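Local coordinates for HNH nuclease domain-containing protein (PDB 5ZMO) that recognises phosphorothioated DNA through its sulfur-binding domain, the part described here, and probably acts as a type IV restriction endonuclease when full length, at residues T8-V13 and A133-A138; P77-V82 and W87-A92; L152-D155 and H159-L162; R29-L34 and R143-L148. All blocks are in the same frame, centred on the assembly; numbering follows the deposited sequence. Where two conformers were deposited one is given.

Contact 1 of 4, residues T8-V13 and A133-A138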
loop_
_atom_site.group_PDB
_atom_site.type_symbol
_atom_site.label_atom_id
_atom_site.label_comp_id
_atom_site.label_asym_id
_atom_site.label_seq_id
_atom_site.Cartn_x
_atom_site.Cartn_y
_atom_site.Cartn_z
ATOM N N THR A 8 -11.983 11.313 6.377
ATOM C CA THR A 8 -11.276 11.659 5.119
ATOM C C THR A 8 -10.190 10.640 4.812
ATOM O O THR A 8 -9.651 9.975 5.724
ATOM C CB THR A 8 -10.586 13.030 5.134
ATOM O OG1 THR A 8 -9.651 13.129 6.225
ATOM C CG2 THR A 8 -11.596 14.183 5.200
ATOM N N PHE A 9 -9.810 10.583 3.529
ATOM C CA PHE A 9 -8.662 9.729 3.151
ATOM C C PHE A 9 -7.394 10.156 3.904
ATOM O O PHE A 9 -6.673 9.332 4.494
ATOM C CB PHE A 9 -8.432 9.830 1.655
ATOM C CG PHE A 9 -7.243 9.003 1.160
ATOM C CD1 PHE A 9 -7.310 7.602 1.146
ATOM C CD2 PHE A 9 -6.084 9.616 0.707
ATOM C CE1 PHE A 9 -6.269 6.851 0.627
ATOM C CE2 PHE A 9 -5.041 8.873 0.204
ATOM C CZ PHE A 9 -5.114 7.489 0.179
ATOM N N HIS A 10 -7.096 11.473 3.900
ATOM C CA HIS A 10 -5.971 12.041 4.702
ATOM C C HIS A 10 -5.963 11.559 6.158
ATOM O O HIS A 10 -4.905 11.145 6.671
ATOM C CB HIS A 10 -6.016 13.561 4.705
ATOM C CG HIS A 10 -4.824 14.190 5.367
ATOM N ND1 HIS A 10 -3.646 14.472 4.691
ATOM C CD2 HIS A 10 -4.613 14.531 6.651
ATOM C CE1 HIS A 10 -2.792 15.027 5.531
ATOM N NE2 HIS A 10 -3.351 15.062 6.732
ATOM N N ARG A 11 -7.124 11.595 6.799
ATOM C CA ARG A 11 -7.231 11.150 8.213
ATOM C C ARG A 11 -7.038 9.643 8.336
ATOM O O ARG A 11 -6.344 9.157 9.260
ATOM C CB ARG A 11 -8.586 11.502 8.843
ATOM C CG ARG A 11 -8.660 11.161 10.337
ATOM C CD ARG A 11 -9.792 11.918 11.028
ATOM N NE ARG A 11 -9.420 13.324 11.217
ATOM C CZ ARG A 11 -8.660 13.777 12.214
ATOM N NH1 ARG A 11 -8.199 12.960 13.175
ATOM N NH2 ARG A 11 -8.361 15.070 12.267
ATOM N N ARG A 12 -7.656 8.897 7.441
ATOM C CA ARG A 12 -7.464 7.415 7.473
ATOM C C ARG A 12 -6.001 7.017 7.306
ATOM O O ARG A 12 -5.506 6.150 8.003
ATOM C CB ARG A 12 -8.431 6.717 6.535
ATOM C CG ARG A 12 -9.865 6.659 7.111
ATOM C CD ARG A 12 -10.921 6.022 6.258
ATOM N NE ARG A 12 -11.376 6.964 5.190
ATOM C CZ ARG A 12 -11.087 6.889 3.906
ATOM N NH1 ARG A 12 -11.605 7.803 3.039
ATOM N NH2 ARG A 12 -10.373 5.887 3.401
ATOM N N VAL A 13 -5.314 7.636 6.365
ATOM C CA VAL A 13 -3.894 7.408 6.152
ATOM C C VAL A 13 -3.101 7.811 7.395
ATOM O O VAL A 13 -2.235 7.077 7.834
ATOM C CB VAL A 13 -3.365 8.196 4.933
ATOM C CG1 VAL A 13 -1.829 8.200 4.929
ATOM C CG2 VAL A 13 -3.952 7.621 3.661
ATOM N N ALA A 133 -3.663 14.147 -3.465
ATOM C CA ALA A 133 -2.707 13.050 -3.596
ATOM C C ALA A 133 -1.287 13.423 -3.094
ATOM O O ALA A 133 -0.652 12.676 -2.360
ATOM C CB ALA A 133 -2.655 12.579 -5.027
ATOM N N ALA A 134 -0.764 14.524 -3.628
ATOM C CA ALA A 134 0.512 15.108 -3.169
ATOM C C ALA A 134 0.587 15.200 -1.610
ATOM O O ALA A 134 1.564 14.747 -1.010
ATOM C CB ALA A 134 0.718 16.485 -3.812
ATOM N N SER A 135 -0.424 15.756 -0.949
ATOM C CA SER A 135 -0.339 15.971 0.494
ATOM C C SER A 135 -0.401 14.666 1.230
ATOM O O SER A 135 0.356 14.471 2.173
ATOM C CB SER A 135 -1.410 16.936 1.010
ATOM O OG SER A 135 -2.657 16.312 1.085
ATOM N N ALA A 136 -1.250 13.737 0.774
ATOM C CA ALA A 136 -1.235 12.387 1.371
ATOM C C ALA A 136 0.126 11.654 1.172
ATOM O O ALA A 136 0.641 11.041 2.112
ATOM C CB ALA A 136 -2.385 11.517 0.859
ATOM N N ALA A 137 0.719 11.713 -0.024
ATOM C CA ALA A 137 1.989 11.000 -0.274
ATOM C C ALA A 137 3.161 11.721 0.539
ATOM O O ALA A 137 3.956 11.068 1.206
ATOM C CB ALA A 137 2.311 11.003 -1.753
ATOM N N ALA A 138 3.139 13.052 0.554
ATOM C CA ALA A 138 4.121 13.880 1.317
ATOM C C ALA A 138 4.022 13.597 2.794
ATOM O O ALA A 138 5.032 13.477 3.468
ATOM C CB ALA A 138 3.932 15.349 1.061
#
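F9 and A136 mark where the short N-terminal helix 9-14 of the sulfur-binding domain packs against helix 130-144, a helix-helix contact with an alanine at its centre. The two helices come close, with the CA atoms of H10 and A136 5.8 Å apart, an approach consistent with the small alanine on the 130-144 side. There F9 brings CE2 to within 3.8 Å of A136 CB, and CD2 is the next atom in line. The phenylalanine reaches across because its CG stands anti to the backbone N (chi1 179°). The methyl meets the ring obliquely. Within its own helix, V13 CG2 covers one face of the F9 ring, 3.7 Å above the plane and toward the rim, so the valine one turn on backs the aromatic ring. Nearer the surface H10 approaches S135, loosely and without a hydrogen bond, in one of the two conformers of that serine. T8 is the N-cap of helix 9-14. Its OG1 accepts from R11 N at 3.0 Å with an N-H...O angle of 151°, which satisfies an amide that the first turn would otherwise leave without a helical partner. R12, whose guanidinium face lies over F9 CA, pairs with D122 in a salt bridge and also donates to D85 O. Helix 120-128 adds L126 to the surroundings of F9, L86 packs on F9 and V13 from a loop, and helix 28-41 meets helix 130-144 through V41 on A133 and L34 on A137.

Contact 2 of 4, residues P77-V82 and W87-A92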
loop_
_atom_site.group_PDB
_atom_site.type_symbol
_atom_site.label_atom_id
_atom_site.label_comp_id
_atom_site.label_asym_id
_atom_site.label_seq_id
_atom_site.Cartn_x
_atom_site.Cartn_y
_atom_site.Cartn_z
ATOM N N PRO A 77 0.371 -6.118 4.383
ATOM C CA PRO A 77 -0.465 -4.883 4.173
ATOM C C PRO A 77 -1.559 -5.100 3.129
ATOM O O PRO A 77 -2.581 -4.440 3.192
ATOM C CB PRO A 77 0.548 -3.821 3.713
ATOM C CG PRO A 77 1.662 -4.640 3.119
ATOM C CD PRO A 77 1.772 -5.910 3.977
ATOM N N PHE A 78 -1.337 -6.007 2.183
ATOM C CA PHE A 78 -2.313 -6.335 1.133
ATOM C C PHE A 78 -3.633 -6.739 1.728
ATOM O O PHE A 78 -4.682 -6.474 1.157
ATOM C CB PHE A 78 -1.758 -7.405 0.224
ATOM C CG PHE A 78 -2.582 -7.693 -0.972
ATOM C CD1 PHE A 78 -2.438 -6.916 -2.117
ATOM C CD2 PHE A 78 -3.503 -8.725 -0.964
ATOM C CE1 PHE A 78 -3.179 -7.215 -3.253
ATOM C CE2 PHE A 78 -4.249 -9.012 -2.065
ATOM C CZ PHE A 78 -4.101 -8.228 -3.232
ATOM N N TRP A 79 -3.562 -7.383 2.881
ATOM C CA TRP A 79 -4.755 -7.696 3.683
ATOM C C TRP A 79 -5.086 -6.751 4.795
ATOM O O TRP A 79 -6.242 -6.330 4.937
ATOM C CB TRP A 79 -4.533 -9.097 4.300
ATOM C CG TRP A 79 -5.781 -9.653 5.016
ATOM C CD1 TRP A 79 -5.911 -9.836 6.370
ATOM C CD2 TRP A 79 -6.943 -10.203 4.426
ATOM N NE1 TRP A 79 -7.142 -10.353 6.649
ATOM C CE2 TRP A 79 -7.778 -10.650 5.492
ATOM C CE3 TRP A 79 -7.390 -10.346 3.127
ATOM C CZ2 TRP A 79 -9.011 -11.204 5.273
ATOM C CZ3 TRP A 79 -8.640 -10.919 2.913
ATOM C CH2 TRP A 79 -9.416 -11.335 3.983
ATOM N N ALA A 80 -4.088 -6.307 5.545
ATOM C CA ALA A 80 -4.289 -5.494 6.745
ATOM C C ALA A 80 -4.840 -4.124 6.481
ATOM O O ALA A 80 -5.538 -3.582 7.314
ATOM C CB ALA A 80 -3.029 -5.361 7.536
ATOM N N LEU A 81 -4.519 -3.537 5.330
ATOM C CA LEU A 81 -5.135 -2.266 4.975
ATOM C C LEU A 81 -6.698 -2.268 4.862
ATOM O O LEU A 81 -7.362 -1.200 4.973
ATOM C CB LEU A 81 -4.532 -1.761 3.676
ATOM C CG LEU A 81 -3.355 -0.792 3.556
ATOM C CD1 LEU A 81 -2.947 0.057 4.746
ATOM C CD2 LEU A 81 -2.291 -1.140 2.595
ATOM N N VAL A 82 -7.310 -3.406 4.585
ATOM C CA VAL A 82 -8.801 -3.541 4.615
ATOM C C VAL A 82 -9.314 -3.068 5.956
ATOM O O VAL A 82 -10.214 -2.140 6.073
ATOM C CB VAL A 82 -9.264 -4.993 4.267
ATOM C CG1 VAL A 82 -10.791 -5.158 4.440
ATOM C CG2 VAL A 82 -8.845 -5.339 2.854
ATOM N N TRP A 87 -8.605 0.034 1.874
ATOM C CA TRP A 87 -8.300 -1.000 0.902
ATOM C C TRP A 87 -9.445 -1.971 0.692
ATOM O O TRP A 87 -10.199 -2.208 1.626
ATOM C CB TRP A 87 -7.032 -1.707 1.339
ATOM C CG TRP A 87 -6.259 -2.486 0.367
ATOM C CD1 TRP A 87 -6.125 -3.860 0.364
ATOM C CD2 TRP A 87 -5.401 -2.018 -0.669
ATOM N NE1 TRP A 87 -5.289 -4.257 -0.614
ATOM C CE2 TRP A 87 -4.777 -3.153 -1.242
ATOM C CE3 TRP A 87 -5.055 -0.738 -1.158
ATOM C CZ2 TRP A 87 -3.885 -3.071 -2.301
ATOM C CZ3 TRP A 87 -4.131 -0.652 -2.173
ATOM C CH2 TRP A 87 -3.533 -1.823 -2.741
ATOM N N CYS A 88 -9.535 -2.507 -0.521
ATOM C CA CYS A 88 -10.602 -3.474 -0.893
ATOM C C CYS A 88 -9.933 -4.689 -1.497
ATOM O O CYS A 88 -9.102 -4.546 -2.375
ATOM C CB CYS A 88 -11.490 -2.895 -2.001
ATOM S SG CYS A 88 -12.207 -1.327 -1.527
ATOM N N VAL A 89 -10.319 -5.879 -1.068
ATOM C CA VAL A 89 -9.836 -7.119 -1.651
ATOM C C VAL A 89 -11.065 -7.873 -2.196
ATOM O O VAL A 89 -11.938 -8.209 -1.457
ATOM C CB VAL A 89 -9.068 -7.985 -0.609
ATOM C CG1 VAL A 89 -8.678 -9.310 -1.214
ATOM C CG2 VAL A 89 -7.780 -7.304 -0.092
ATOM N N GLU A 90 -11.144 -8.074 -3.488
ATOM C CA GLU A 90 -12.243 -8.841 -4.108
ATOM C C GLU A 90 -12.038 -10.338 -3.801
ATOM O O GLU A 90 -10.906 -10.787 -3.575
ATOM C CB GLU A 90 -12.251 -8.713 -5.624
ATOM C CG GLU A 90 -12.505 -7.367 -6.210
ATOM C CD GLU A 90 -12.883 -7.481 -7.706
ATOM O OE1 GLU A 90 -13.863 -6.818 -8.121
ATOM O OE2 GLU A 90 -12.240 -8.262 -8.469
ATOM N N GLN A 91 -13.133 -11.102 -3.778
ATOM C CA GLN A 91 -13.054 -12.575 -3.586
ATOM C C GLN A 91 -12.475 -12.916 -2.243
ATOM O O GLN A 91 -11.871 -14.009 -2.107
ATOM C CB GLN A 91 -12.253 -13.268 -4.700
ATOM C CG GLN A 91 -12.666 -12.957 -6.137
ATOM C CD GLN A 91 -11.920 -13.818 -7.160
ATOM O OE1 GLN A 91 -12.305 -14.963 -7.421
ATOM N NE2 GLN A 91 -10.829 -13.310 -7.703
ATOM N N ALA A 92 -12.655 -12.040 -1.248
ATOM C CA ALA A 92 -12.026 -12.237 0.068
ATOM C C ALA A 92 -12.542 -13.504 0.742
ATOM O O ALA A 92 -11.812 -14.191 1.458
ATOM C CB ALA A 92 -12.264 -11.066 0.957
#
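F78 and W87 form a T-shaped pair, the indole edge directed at the phenylalanine face, with centroids 5.6 Å apart and planes at 73°. Both side chains have CG anti to the backbone N (chi1 -173° and -161°), and this rotamer swings the two rings together; NE1 of W87 then sits over the rim of the F78 ring and 2.9 Å from F78 O. L81 backs the base of the indole, its CB only 3.4 Å from W87 CB, a tight approach accompanied by leucine torsions away from the usual staggered values. V82 sends CG2 to the indole edge, in its plane, while the same methyl touches V89 CG2 at 3.7 Å, the two valines crossing at about a right angle. W79 turns its ring edge to A92 CB, 4.1 Å from CZ3. Replacing W87 by alanine would take the indole edge from the F78 face and is likely to open a gap beside L81. Helix 70-83 is thereby joined to edge strand 88-89, which pairs with strand 115-117. The chemistry is mainly apolar and aromatic, supplemented by a V82 CA-H...O contact to W87 O (3.6 Å), so the helix is held to the strand chiefly by ring and methyl packing.

Contact 3 of 4, residues L152-D155 and H159-L162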
loop_
_atom_site.group_PDB
_atom_site.type_symbol
_atom_site.label_atom_id
_atom_site.label_comp_id
_atom_site.label_asym_id
_atom_site.label_seq_id
_atom_site.Cartn_x
_atom_site.Cartn_y
_atom_site.Cartn_z
ATOM N N LEU A 152 13.544 7.104 -4.564
ATOM C CA LEU A 152 12.219 6.725 -4.013
ATOM C C LEU A 152 11.099 7.350 -4.842
ATOM O O LEU A 152 10.173 6.663 -5.265
ATOM C CB LEU A 152 12.074 7.150 -2.561
ATOM C CG LEU A 152 10.799 6.623 -1.885
ATOM C CD1 LEU A 152 11.079 6.213 -0.448
ATOM C CD2 LEU A 152 9.674 7.646 -1.932
ATOM N N LEU A 153 11.184 8.644 -5.104
ATOM C CA LEU A 153 10.110 9.304 -5.854
ATOM C C LEU A 153 9.897 8.701 -7.218
ATOM O O LEU A 153 8.750 8.358 -7.554
ATOM C CB LEU A 153 10.368 10.818 -5.963
ATOM C CG LEU A 153 9.823 11.739 -4.872
ATOM C CD1 LEU A 153 9.784 11.098 -3.510
ATOM C CD2 LEU A 153 10.513 13.108 -4.870
ATOM N N GLU A 154 10.977 8.488 -7.971
ATOM C CA GLU A 154 10.884 7.817 -9.263
ATOM C C GLU A 154 10.319 6.411 -9.140
ATOM O O GLU A 154 9.453 6.022 -9.932
ATOM C CB GLU A 154 12.228 7.796 -10.011
ATOM C CG GLU A 154 12.548 9.084 -10.746
ATOM C CD GLU A 154 11.521 9.433 -11.846
ATOM O OE1 GLU A 154 11.366 10.647 -12.138
ATOM O OE2 GLU A 154 10.871 8.507 -12.404
ATOM N N ASP A 155 10.770 5.650 -8.151
ATOM C CA ASP A 155 10.399 4.228 -8.088
ATOM C C ASP A 155 8.938 4.035 -7.675
ATOM O O ASP A 155 8.296 3.025 -8.049
ATOM C CB ASP A 155 11.333 3.412 -7.183
ATOM C CG ASP A 155 12.682 3.056 -7.875
ATOM O OD1 ASP A 155 12.843 3.374 -9.088
ATOM O OD2 ASP A 155 13.559 2.471 -7.202
ATOM N N HIS A 159 7.494 11.391 -8.648
ATOM C CA HIS A 159 8.419 12.491 -8.953
ATOM C C HIS A 159 7.703 13.746 -9.516
ATOM O O HIS A 159 7.876 14.872 -9.025
ATOM C CB HIS A 159 9.508 12.028 -9.910
ATOM C CG HIS A 159 10.585 13.056 -10.124
ATOM N ND1 HIS A 159 11.713 13.129 -9.329
ATOM C CD2 HIS A 159 10.690 14.063 -11.019
ATOM C CE1 HIS A 159 12.478 14.121 -9.749
ATOM N NE2 HIS A 159 11.876 14.710 -10.767
ATOM N N GLU A 160 6.871 13.552 -10.521
ATOM C CA GLU A 160 6.121 14.684 -11.114
ATOM C C GLU A 160 5.107 15.243 -10.090
ATOM O O GLU A 160 5.004 16.466 -9.896
ATOM C CB GLU A 160 5.456 14.250 -12.435
ATOM C CG GLU A 160 6.418 14.210 -13.645
ATOM C CD GLU A 160 7.673 13.328 -13.458
ATOM O OE1 GLU A 160 7.529 12.114 -13.152
ATOM O OE2 GLU A 160 8.814 13.834 -13.614
ATOM N N LEU A 161 4.427 14.346 -9.367
ATOM C CA LEU A 161 3.429 14.741 -8.393
ATOM C C LEU A 161 4.019 15.681 -7.367
ATOM O O LEU A 161 3.423 16.713 -7.093
ATOM C CB LEU A 161 2.796 13.508 -7.705
ATOM C CG LEU A 161 1.756 13.743 -6.601
ATOM C CD1 LEU A 161 0.440 14.207 -7.193
ATOM C CD2 LEU A 161 1.518 12.473 -5.793
ATOM N N LEU A 162 5.192 15.328 -6.833
ATOM C CA LEU A 162 5.807 16.041 -5.737
ATOM C C LEU A 162 6.787 17.066 -6.350
ATOM O O LEU A 162 7.992 16.897 -6.364
ATOM C CB LEU A 162 6.378 15.044 -4.731
ATOM C CG LEU A 162 5.273 14.234 -4.038
ATOM C CD1 LEU A 162 5.715 13.087 -3.135
ATOM C CD2 LEU A 162 4.410 15.148 -3.227
#
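L153 and H159 bring their CA atoms to within 4.8 Å of each other where the chain turns back after the short helix 152-155, a surface reversal in the C-terminal tail of the domain. The first segment is a short helix. The second keeps helical phi and psi at residues 159-161 without the regular bonds, and L162 (psi 76°) then leaves that conformation. Behind the backbone approach, L153 presses its CB against H159 CA at 3.9 Å, and the same CB lies near the edge of the imidazole ring. E154 supplies the other half of the contact. Its chain bends at chi2 (-62°), folding the carboxylate back toward the histidine until OE1 is 3.2 Å from H159 CB. The carboxylate and ring planes differ by 35°, and the oxygen meets the CB-CG end of the histidine obliquely, not its nitrogens; this is a close polar-to-carbon packing. E160 also lies beside the imidazole, with its CD at the ring edge and in the ring plane. The tail is tied inward by L162, which packs on A134 and I141 of helix 130-144, the helix that L153 also touches through I141. In helix 152-155, D155 OD2 is hydrogen-bonded to Y64 OH. Two acidic groups are thus gathered around one histidine at the surface; they are likely to repel each other mildly, since E154 OE1 stands 4.2 Å from E160 OE1.

Contact 4 of 4, residues R29-L34 and R143-L148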
loop_
_atom_site.group_PDB
_atom_site.type_symbol
_atom_site.label_atom_id
_atom_site.label_comp_id
_atom_site.label_asym_id
_atom_site.label_seq_id
_atom_site.Cartn_x
_atom_site.Cartn_y
_atom_site.Cartn_z
ATOM N N ARG A 29 2.803 -1.104 5.436
ATOM C CA ARG A 29 1.630 -0.322 5.061
ATOM C C ARG A 29 1.980 0.966 4.373
ATOM O O ARG A 29 1.355 1.268 3.351
ATOM C CB ARG A 29 0.643 -0.194 6.248
ATOM C CG ARG A 29 -0.193 -1.461 6.384
ATOM C CD ARG A 29 -1.127 -1.331 7.594
ATOM N NE ARG A 29 -0.434 -1.566 8.840
ATOM C CZ ARG A 29 -0.924 -1.201 10.051
ATOM N NH1 ARG A 29 -0.225 -1.423 11.150
ATOM N NH2 ARG A 29 -2.083 -0.561 10.156
ATOM N N PRO A 30 2.951 1.756 4.910
ATOM C CA PRO A 30 3.415 2.925 4.237
ATOM C C PRO A 30 3.892 2.688 2.806
ATOM O O PRO A 30 3.521 3.504 1.903
ATOM C CB PRO A 30 4.552 3.447 5.152
ATOM C CG PRO A 30 4.029 3.028 6.543
ATOM C CD PRO A 30 3.447 1.708 6.306
ATOM N N VAL A 31 4.597 1.606 2.602
ATOM C CA VAL A 31 5.092 1.302 1.219
ATOM C C VAL A 31 3.902 0.966 0.275
ATOM O O VAL A 31 3.810 1.486 -0.818
ATOM C CB VAL A 31 6.135 0.192 1.229
ATOM C CG1 VAL A 31 6.376 -0.422 -0.162
ATOM C CG2 VAL A 31 7.422 0.699 1.831
ATOM N N LEU A 32 3.003 0.097 0.673
ATOM C CA LEU A 32 1.866 -0.213 -0.172
ATOM C C LEU A 32 0.979 0.970 -0.445
ATOM O O LEU A 32 0.545 1.192 -1.657
ATOM C CB LEU A 32 1.098 -1.410 0.385
ATOM C CG LEU A 32 0.008 -1.940 -0.534
ATOM C CD1 LEU A 32 0.506 -2.330 -1.876
ATOM C CD2 LEU A 32 -0.667 -3.127 0.146
ATOM N N LEU A 33 0.717 1.793 0.598
ATOM C CA LEU A 33 -0.064 3.030 0.370
ATOM C C LEU A 33 0.625 3.976 -0.601
ATOM O O LEU A 33 -0.033 4.529 -1.492
ATOM C CB LEU A 33 -0.369 3.816 1.654
ATOM C CG LEU A 33 -1.384 3.076 2.511
ATOM C CD1 LEU A 33 -1.348 3.621 3.936
ATOM C CD2 LEU A 33 -2.747 3.162 1.955
ATOM N N LEU A 34 1.907 4.257 -0.379
ATOM C CA LEU A 34 2.627 5.143 -1.367
ATOM C C LEU A 34 2.590 4.636 -2.808
ATOM O O LEU A 34 2.387 5.417 -3.777
ATOM C CB LEU A 34 4.064 5.359 -0.906
ATOM C CG LEU A 34 4.338 6.375 0.191
ATOM C CD1 LEU A 34 5.798 6.287 0.616
ATOM C CD2 LEU A 34 4.069 7.762 -0.331
ATOM N N ARG A 143 6.643 11.259 7.483
ATOM C CA ARG A 143 6.617 10.449 8.680
ATOM C C ARG A 143 7.527 9.220 8.652
ATOM O O ARG A 143 8.058 8.828 9.682
ATOM C CB ARG A 143 5.157 10.034 8.986
ATOM C CG ARG A 143 4.986 9.342 10.301
ATOM C CD ARG A 143 3.525 9.043 10.610
ATOM N NE ARG A 143 2.696 10.221 10.872
ATOM C CZ ARG A 143 1.375 10.159 11.088
ATOM N NH1 ARG A 143 0.718 8.982 11.057
ATOM N NH2 ARG A 143 0.694 11.276 11.339
ATOM N N TYR A 144 7.622 8.538 7.512
ATOM C CA TYR A 144 8.319 7.254 7.414
ATOM C C TYR A 144 9.608 7.231 6.596
ATOM O O TYR A 144 10.313 6.250 6.663
ATOM C CB TYR A 144 7.353 6.207 6.809
ATOM C CG TYR A 144 6.135 6.049 7.685
ATOM C CD1 TYR A 144 6.267 5.511 8.950
ATOM C CD2 TYR A 144 4.883 6.531 7.283
ATOM C CE1 TYR A 144 5.145 5.399 9.799
ATOM C CE2 TYR A 144 3.768 6.425 8.123
ATOM C CZ TYR A 144 3.935 5.850 9.371
ATOM O OH TYR A 144 2.825 5.723 10.174
ATOM N N PHE A 145 9.821 8.219 5.718
ATOM C CA PHE A 145 10.981 8.269 4.814
ATOM C C PHE A 145 11.544 9.656 4.888
ATOM O O PHE A 145 11.760 10.312 3.863
ATOM C CB PHE A 145 10.573 7.909 3.371
ATOM C CG PHE A 145 10.095 6.552 3.240
ATOM C CD1 PHE A 145 10.987 5.509 3.269
ATOM C CD2 PHE A 145 8.716 6.280 3.116
ATOM C CE1 PHE A 145 10.521 4.209 3.236
ATOM C CE2 PHE A 145 8.260 4.977 3.079
ATOM C CZ PHE A 145 9.173 3.940 3.111
ATOM N N HIS A 146 11.753 10.113 6.120
ATOM C CA HIS A 146 12.101 11.498 6.378
ATOM C C HIS A 146 13.461 11.801 5.755
ATOM O O HIS A 146 13.643 12.866 5.177
ATOM C CB HIS A 146 12.122 11.769 7.882
ATOM C CG HIS A 146 12.332 13.210 8.235
ATOM N ND1 HIS A 146 13.099 13.612 9.316
ATOM C CD2 HIS A 146 11.890 14.347 7.642
ATOM C CE1 HIS A 146 13.107 14.929 9.379
ATOM N NE2 HIS A 146 12.396 15.399 8.367
ATOM N N LEU A 147 14.405 10.878 5.900
ATOM C CA LEU A 147 15.612 10.902 5.058
ATOM C C LEU A 147 15.111 10.262 3.827
ATOM O O LEU A 147 14.869 9.057 3.856
ATOM C CB LEU A 147 16.756 10.010 5.591
ATOM C CG LEU A 147 17.669 10.479 6.716
ATOM C CD1 LEU A 147 17.997 11.939 6.502
ATOM C CD2 LEU A 147 16.991 10.274 8.042
ATOM N N LEU A 148 14.959 11.043 2.769
ATOM C CA LEU A 148 14.337 10.640 1.531
ATOM C C LEU A 148 15.340 9.990 0.557
ATOM O O LEU A 148 16.107 10.685 -0.156
ATOM C CB LEU A 148 13.732 11.877 0.816
ATOM C CG LEU A 148 13.066 11.635 -0.549
ATOM C CD1 LEU A 148 11.916 10.623 -0.541
ATOM C CD2 LEU A 148 12.586 12.982 -1.058
#
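P30 O accepts the helical bond from L34 N at 2.9 Å, and the two residues this bond links both present their side chains to the C-terminal end of helix 130-144, which packs here on helix 28-41 in the buried core of the domain. The bond fixes one turn of helix 28-41, with P30 projecting toward Y144 and L34 toward F145. P30 meets Y144 in a CH-pi contact: CG stands 3.7 Å from the centroid of the phenol ring, only 12° off its normal. The other face of that ring carries R143 CG, 3.7 Å above the plane, so the phenol is sandwiched between a proline carbon and an arginine methylene. With chi1 at -60°, Y144 CG lies beside the backbone N and opposite the carbonyl carbon, which turns the ring face toward P30 CG, the two side chains crossing at about a right angle. A serine in place of this tyrosine would probably leave P30 CG without its aromatic cover and the R143 methylene without the ring it packs on. F145, the first residue beyond the helix to leave helical torsions, works differently: V31 CG2 meets its edge, 3.9 Å from CZ, and L34 CD1 comes obliquely to within 3.7 Å of CE2, leucine and phenylalanine running past each other in opposite directions. R29 forms a salt bridge with D84. Helix 50-63 packs on V31 through V57 and M61, and L34 reaches A137 and L140 of helix 130-144.

Helix 130-144 is the shared element: contact 1 and contact 4 both use it, their centres 12 Å apart. Contact 3 adjoins both, through L161 against A134 of contact 1 and through L152 against F145 of contact 4. Contact 2 lies farther off, 25 Å between centres from contact 3, yet touches contact 4 through L81 and P77 on R29. Contacts 2 and 4 each come within about 4 Å of the bound nucleic acid at their nearest atoms, whereas contacts 1 and 3 stay about 12 and 18 Å away. R29 of contact 4 hydrogen-bonds through NH1 to a modified group of the ligand, probably the phosphorothioated DNA, and P77 and A80 of contact 2 pack on such a group.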